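Local structure of protein Niban 2 (Homo sapiens, 7CTP) at residues V351-G356 with K488-E493; Q355-V360 with Y481-V486. The protein is thought to take part in suppressing apoptosis and may promote the invasion of melanoma cells in vitro. All coordinates share one frame; numbering follows the deposited sequence.

Interaction 1 (V351-G356 with K488-E493)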
loop_
_atom_site.group_PDB
_atom_site.type_symbol
_atom_site.label_atom_id
_atom_site.label_comp_id
_atom_site.label_asym_id
_atom_site.label_seq_id
_atom_site.Cartn_x
_atom_site.Cartn_y
_atom_site.Cartn_z
ATOM N N VAL A 351 7.196 -12.188 -14.316
ATOM C CA VAL A 351 8.491 -12.827 -14.117
ATOM C C VAL A 351 8.991 -12.563 -12.699
ATOM O O VAL A 351 9.210 -13.532 -11.954
ATOM C CB VAL A 351 9.492 -12.381 -15.196
ATOM C CG1 VAL A 351 10.879 -12.944 -14.895
ATOM C CG2 VAL A 351 9.015 -12.847 -16.559
ATOM N N PRO A 352 9.163 -11.308 -12.258
ATOM C CA PRO A 352 9.657 -11.117 -10.887
ATOM C C PRO A 352 8.672 -11.594 -9.832
ATOM O O PRO A 352 9.092 -12.160 -8.817
ATOM C CB PRO A 352 9.895 -9.603 -10.805
ATOM C CG PRO A 352 8.965 -9.032 -11.817
ATOM C CD PRO A 352 8.958 -10.011 -12.934
ATOM N N THR A 353 7.371 -11.382 -10.055
ATOM C CA THR A 353 6.366 -11.807 -9.083
ATOM C C THR A 353 6.425 -13.309 -8.856
ATOM O O THR A 353 6.368 -13.779 -7.714
ATOM C CB THR A 353 4.963 -11.414 -9.552
ATOM O OG1 THR A 353 4.895 -9.997 -9.767
ATOM C CG2 THR A 353 3.928 -11.817 -8.498
ATOM N N SER A 354 6.502 -14.078 -9.942
ATOM C CA SER A 354 6.524 -15.531 -9.826
ATOM C C SER A 354 7.829 -16.014 -9.209
ATOM O O SER A 354 7.832 -16.973 -8.428
ATOM C CB SER A 354 6.289 -16.166 -11.192
ATOM O OG SER A 354 4.990 -15.824 -11.660
ATOM N N GLN A 355 8.949 -15.362 -9.540
ATOM C CA GLN A 355 10.200 -15.668 -8.853
ATOM C C GLN A 355 10.066 -15.438 -7.356
ATOM O O GLN A 355 10.568 -16.231 -6.550
ATOM C CB GLN A 355 11.339 -14.827 -9.427
ATOM C CG GLN A 355 11.762 -15.244 -10.819
ATOM C CD GLN A 355 12.802 -14.323 -11.411
ATOM O OE1 GLN A 355 13.062 -13.245 -10.883
ATOM N NE2 GLN A 355 13.400 -14.742 -12.517
ATOM N N GLY A 356 9.384 -14.363 -6.963
ATOM C CA GLY A 356 9.242 -14.069 -5.547
ATOM C C GLY A 356 8.409 -15.102 -4.812
ATOM O O GLY A 356 8.755 -15.524 -3.704
ATOM N N LYS A 488 -2.833 -14.822 -10.093
ATOM C CA LYS A 488 -3.746 -14.496 -11.187
ATOM C C LYS A 488 -4.584 -13.268 -10.858
ATOM O O LYS A 488 -4.796 -12.401 -11.715
ATOM C CB LYS A 488 -4.667 -15.664 -11.526
ATOM C CG LYS A 488 -5.516 -15.335 -12.777
ATOM C CD LYS A 488 -6.927 -15.921 -12.744
ATOM C CE LYS A 488 -7.895 -15.112 -13.614
ATOM N NZ LYS A 488 -7.670 -15.290 -15.085
ATOM N N ARG A 489 -5.089 -13.199 -9.624
ATOM C CA ARG A 489 -5.861 -12.038 -9.187
ATOM C C ARG A 489 -5.009 -10.778 -9.215
ATOM O O ARG A 489 -5.476 -9.702 -9.618
ATOM C CB ARG A 489 -6.414 -12.282 -7.784
ATOM C CG ARG A 489 -7.382 -11.213 -7.261
ATOM C CD ARG A 489 -7.705 -11.476 -5.785
ATOM N NE ARG A 489 -7.697 -12.908 -5.475
ATOM C CZ ARG A 489 -7.224 -13.441 -4.347
ATOM N NH1 ARG A 489 -6.710 -12.666 -3.396
ATOM N NH2 ARG A 489 -7.269 -14.756 -4.170
ATOM N N PHE A 490 -3.749 -10.901 -8.798
ATOM C CA PHE A 490 -2.847 -9.759 -8.758
ATOM C C PHE A 490 -2.547 -9.250 -10.162
ATOM O O PHE A 490 -2.566 -8.039 -10.413
ATOM C CB PHE A 490 -1.566 -10.159 -8.028
ATOM C CG PHE A 490 -0.472 -9.127 -8.076
ATOM C CD1 PHE A 490 -0.608 -7.910 -7.421
ATOM C CD2 PHE A 490 0.699 -9.383 -8.765
ATOM C CE1 PHE A 490 0.415 -6.968 -7.465
ATOM C CE2 PHE A 490 1.720 -8.449 -8.809
ATOM C CZ PHE A 490 1.573 -7.238 -8.158
ATOM N N PHE A 491 -2.287 -10.168 -11.099
ATOM C CA PHE A 491 -1.995 -9.760 -12.471
ATOM C C PHE A 491 -3.211 -9.115 -13.123
ATOM O O PHE A 491 -3.079 -8.130 -13.858
ATOM C CB PHE A 491 -1.533 -10.957 -13.305
ATOM C CG PHE A 491 -0.289 -11.622 -12.790
ATOM C CD1 PHE A 491 0.698 -10.904 -12.140
ATOM C CD2 PHE A 491 -0.115 -12.985 -12.961
ATOM C CE1 PHE A 491 1.841 -11.539 -11.671
ATOM C CE2 PHE A 491 1.015 -13.618 -12.501
ATOM C CZ PHE A 491 1.998 -12.902 -11.857
ATOM N N ARG A 492 -4.399 -9.681 -12.884
ATOM C CA ARG A 492 -5.633 -9.117 -13.420
ATOM C C ARG A 492 -5.868 -7.718 -12.868
ATOM O O ARG A 492 -6.152 -6.780 -13.621
ATOM C CB ARG A 492 -6.801 -10.052 -13.087
ATOM C CG ARG A 492 -8.210 -9.460 -13.202
ATOM C CD ARG A 492 -9.151 -10.200 -12.244
ATOM N NE ARG A 492 -10.557 -9.842 -12.409
ATOM C CZ ARG A 492 -11.146 -8.796 -11.834
ATOM N NH1 ARG A 492 -12.435 -8.560 -12.044
ATOM N NH2 ARG A 492 -10.448 -7.985 -11.050
ATOM N N GLU A 493 -5.736 -7.568 -11.546
ATOM C CA GLU A 493 -5.898 -6.270 -10.900
ATOM C C GLU A 493 -4.920 -5.247 -11.464
ATOM O O GLU A 493 -5.310 -4.119 -11.785
ATOM C CB GLU A 493 -5.719 -6.409 -9.387
ATOM C CG GLU A 493 -5.632 -5.065 -8.666
ATOM C CD GLU A 493 -5.325 -5.164 -7.177
ATOM O OE1 GLU A 493 -6.251 -4.906 -6.372
ATOM O OE2 GLU A 493 -4.161 -5.462 -6.812
#
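Phe490 and Phe491 both offer ring edges to Thr353, and across this contact neither ring is met over a face. The carbon rim of Phe490 meets the threonine hydroxyl near the ring plane, with CE2 3.7 Å from Thr353 OG1. Phe491 comes head-on from the other helix and sets CE1 3.8 Å from Thr353 CB, which lies in the plane of the ring; Ser354 OG stands at the same rim, 4.2 Å from Phe491 CZ. The motif is an antiparallel pair of long helices in the helical part of this Niban-family protein. The axes of the short segments run at 157° to one another and come within 11.6 Å, so large side chains have to span the gap.

Two consecutive phenylalanines reach one threonine because their first torsions differ. In Phe490 CG is anti to the backbone N (chi1 172°), whereas in Phe491 it lies beside the N (chi1 -60°), which swings the second ring back to the partner helix although its CB does not aim there. The methyl of Thr353 completes the apolar join, packing against both rings.

The buried hydroxyls do not depend on the aromatic edges for hydrogen bonding. Thr353 OG1 donates to the carbonyl of Leu349 one turn earlier, and Ser354 OG does the same to Met350, with a weak further bond from Arg487. Beyond the pair, Phe428 and Ala432 of helix 422-455 pack on Phe490, while Leu346 and Leu349 touch Phe491. Pro352 kinks helix 342-378 here, its nitrogen making no bond to the preceding turn. At the centre of the contact, Thr353 CG2 sits 3.8 Å from Phe491 CE1 and 4.0 Å from Phe490 CE2.

Interaction 2 (Q355-V360 with Y481-V486)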
loop_
_atom_site.group_PDB
_atom_site.type_symbol
_atom_site.label_atom_id
_atom_site.label_comp_id
_atom_site.label_asym_id
_atom_site.label_seq_id
_atom_site.Cartn_x
_atom_site.Cartn_y
_atom_site.Cartn_z
ATOM N N GLN A 355 8.949 -15.362 -9.540
ATOM C CA GLN A 355 10.200 -15.668 -8.853
ATOM C C GLN A 355 10.066 -15.438 -7.356
ATOM O O GLN A 355 10.568 -16.231 -6.550
ATOM C CB GLN A 355 11.339 -14.827 -9.427
ATOM C CG GLN A 355 11.762 -15.244 -10.819
ATOM C CD GLN A 355 12.802 -14.323 -11.411
ATOM O OE1 GLN A 355 13.062 -13.245 -10.883
ATOM N NE2 GLN A 355 13.400 -14.742 -12.517
ATOM N N GLY A 356 9.384 -14.363 -6.963
ATOM C CA GLY A 356 9.242 -14.069 -5.547
ATOM C C GLY A 356 8.409 -15.102 -4.812
ATOM O O GLY A 356 8.755 -15.524 -3.704
ATOM N N PHE A 357 7.298 -15.527 -5.418
ATOM C CA PHE A 357 6.454 -16.532 -4.775
ATOM C C PHE A 357 7.170 -17.875 -4.697
ATOM O O PHE A 357 7.038 -18.601 -3.706
ATOM C CB PHE A 357 5.129 -16.665 -5.524
ATOM C CG PHE A 357 4.088 -15.640 -5.125
ATOM C CD1 PHE A 357 4.217 -14.314 -5.508
ATOM C CD2 PHE A 357 2.982 -16.009 -4.378
ATOM C CE1 PHE A 357 3.270 -13.374 -5.147
ATOM C CE2 PHE A 357 2.025 -15.070 -4.013
ATOM C CZ PHE A 357 2.171 -13.753 -4.401
ATOM N N THR A 358 7.945 -18.213 -5.730
ATOM C CA THR A 358 8.756 -19.426 -5.675
ATOM C C THR A 358 9.830 -19.335 -4.592
ATOM O O THR A 358 10.091 -20.316 -3.884
ATOM C CB THR A 358 9.374 -19.699 -7.042
ATOM O OG1 THR A 358 8.327 -19.989 -7.974
ATOM C CG2 THR A 358 10.332 -20.887 -6.973
ATOM N N GLU A 359 10.445 -18.159 -4.427
ATOM C CA GLU A 359 11.436 -17.989 -3.369
ATOM C C GLU A 359 10.806 -18.137 -1.986
ATOM O O GLU A 359 11.413 -18.728 -1.086
ATOM C CB GLU A 359 12.138 -16.637 -3.515
ATOM C CG GLU A 359 13.239 -16.370 -2.475
ATOM C CD GLU A 359 14.505 -17.209 -2.683
ATOM O OE1 GLU A 359 15.381 -17.166 -1.796
ATOM O OE2 GLU A 359 14.627 -17.894 -3.719
ATOM N N VAL A 360 9.584 -17.621 -1.795
ATOM C CA VAL A 360 8.874 -17.851 -0.537
ATOM C C VAL A 360 8.739 -19.349 -0.274
ATOM O O VAL A 360 8.988 -19.830 0.837
ATOM C CB VAL A 360 7.496 -17.170 -0.567
ATOM C CG1 VAL A 360 6.643 -17.659 0.615
ATOM C CG2 VAL A 360 7.671 -15.654 -0.537
ATOM N N TYR A 481 -1.387 -24.132 -4.929
ATOM C CA TYR A 481 -2.713 -23.742 -5.393
ATOM C C TYR A 481 -2.992 -22.277 -5.079
ATOM O O TYR A 481 -3.409 -21.510 -5.956
ATOM C CB TYR A 481 -3.772 -24.644 -4.761
ATOM C CG TYR A 481 -5.176 -24.453 -5.312
ATOM C CD1 TYR A 481 -5.993 -23.418 -4.865
ATOM C CD2 TYR A 481 -5.690 -25.322 -6.266
ATOM C CE1 TYR A 481 -7.274 -23.254 -5.350
ATOM C CE2 TYR A 481 -6.973 -25.162 -6.762
ATOM C CZ TYR A 481 -7.759 -24.127 -6.299
ATOM O OH TYR A 481 -9.042 -23.961 -6.786
ATOM N N ASP A 482 -2.759 -21.869 -3.830
ATOM C CA ASP A 482 -3.075 -20.503 -3.422
ATOM C C ASP A 482 -2.182 -19.492 -4.127
ATOM O O ASP A 482 -2.630 -18.394 -4.470
ATOM C CB ASP A 482 -2.928 -20.355 -1.915
ATOM C CG ASP A 482 -4.127 -20.869 -1.161
ATOM O OD1 ASP A 482 -5.086 -21.345 -1.806
ATOM O OD2 ASP A 482 -4.094 -20.790 0.079
ATOM N N SER A 483 -0.914 -19.848 -4.341
ATOM C CA SER A 483 0.009 -18.951 -5.034
ATOM C C SER A 483 -0.502 -18.616 -6.430
ATOM O O SER A 483 -0.441 -17.461 -6.871
ATOM C CB SER A 483 1.401 -19.584 -5.097
ATOM O OG SER A 483 2.201 -18.977 -6.100
ATOM N N SER A 484 -1.009 -19.622 -7.144
ATOM C CA SER A 484 -1.541 -19.387 -8.482
ATOM C C SER A 484 -2.818 -18.554 -8.429
ATOM O O SER A 484 -3.024 -17.669 -9.269
ATOM C CB SER A 484 -1.788 -20.719 -9.188
ATOM O OG SER A 484 -2.645 -20.535 -10.302
ATOM N N SER A 485 -3.686 -18.824 -7.448
ATOM C CA SER A 485 -4.887 -18.013 -7.265
ATOM C C SER A 485 -4.524 -16.562 -6.991
ATOM O O SER A 485 -5.053 -15.643 -7.630
ATOM C CB SER A 485 -5.732 -18.567 -6.119
ATOM O OG SER A 485 -6.250 -19.843 -6.452
ATOM N N VAL A 486 -3.601 -16.347 -6.052
ATOM C CA VAL A 486 -3.237 -14.995 -5.645
ATOM C C VAL A 486 -2.558 -14.262 -6.790
ATOM O O VAL A 486 -2.855 -13.091 -7.056
ATOM C CB VAL A 486 -2.353 -15.040 -4.385
ATOM C CG1 VAL A 486 -1.722 -13.662 -4.117
ATOM C CG2 VAL A 486 -3.175 -15.494 -3.183
#
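Ser483 OG, hydrogen-bonded to NE of Arg487 one turn further along its own helix, leans against the side chain of Phe357. The hydroxyl oxygen lies 3.5 Å from Phe357 CD2 and 3.8 Å from Phe357 CB, so it sits at the root of the ring. Its approach is oblique, neither squarely over the face nor at the edge. Ser483 OG points away from its backbone N (chi1 161°), which extends it towards the other helix and into this position.

Phe357 is the side chain that bridges the two helices. Its CB aims at helix 464-511, and the ring runs from the serine at one end to Val486 at the other, one turn on. There the outer atoms CZ and CE2 meet a single methyl: Val486 CG1 is 3.9 Å from Phe357 CZ. The valine side chain crosses the phenylalanine at about a right angle, and chi1 of 168° sends CG1 to the ring. One aromatic group thus lies along a short ridge made of a polar and an apolar residue, and all three are buried.

The backbones are close, with Phe357 CA and Ser483 CA 6.9 Å apart. Further bonds hold the neighbourhood together: the carbonyl of Phe357 accepts a hydrogen bond from the hydroxyl of Tyr479, on helix 464-511, and both carboxylate oxygens of Asp482 are taken up by backbone NH groups of Gln56 and Leu57. His435 of helix 422-455 touches Phe357 too, making the site a junction of three helices. With a small serine beside the base of a large ring and a valine one turn away, this is a buried antiparallel pairing of the long helices 342-378 and 464-511, with helix 422-455 as third member, in the helical region that accompanies the PH domain of Niban 2.

Overall arrangement
From the N terminus the chain lays down helices 3-7 and 10-48, builds the PH domain, and then runs through further helices, including the long 260-337, into helix 342-378, where both contacts begin, overlapping at Gln355 and Gly356. It goes on through helices 384-391, 402-405 and 422-455 before helix 464-511 returns alongside. Residues 481-486 arrive first and close interaction 2, about 120 residues on; residues 488-493 follow and close interaction 1. Because the pairing is antiparallel, the shorter loop lies within the longer one and the two do not cross. Their centres are 8 Å apart, so together they fasten successive turns of the same two helices, with helix 422-455 packed against both.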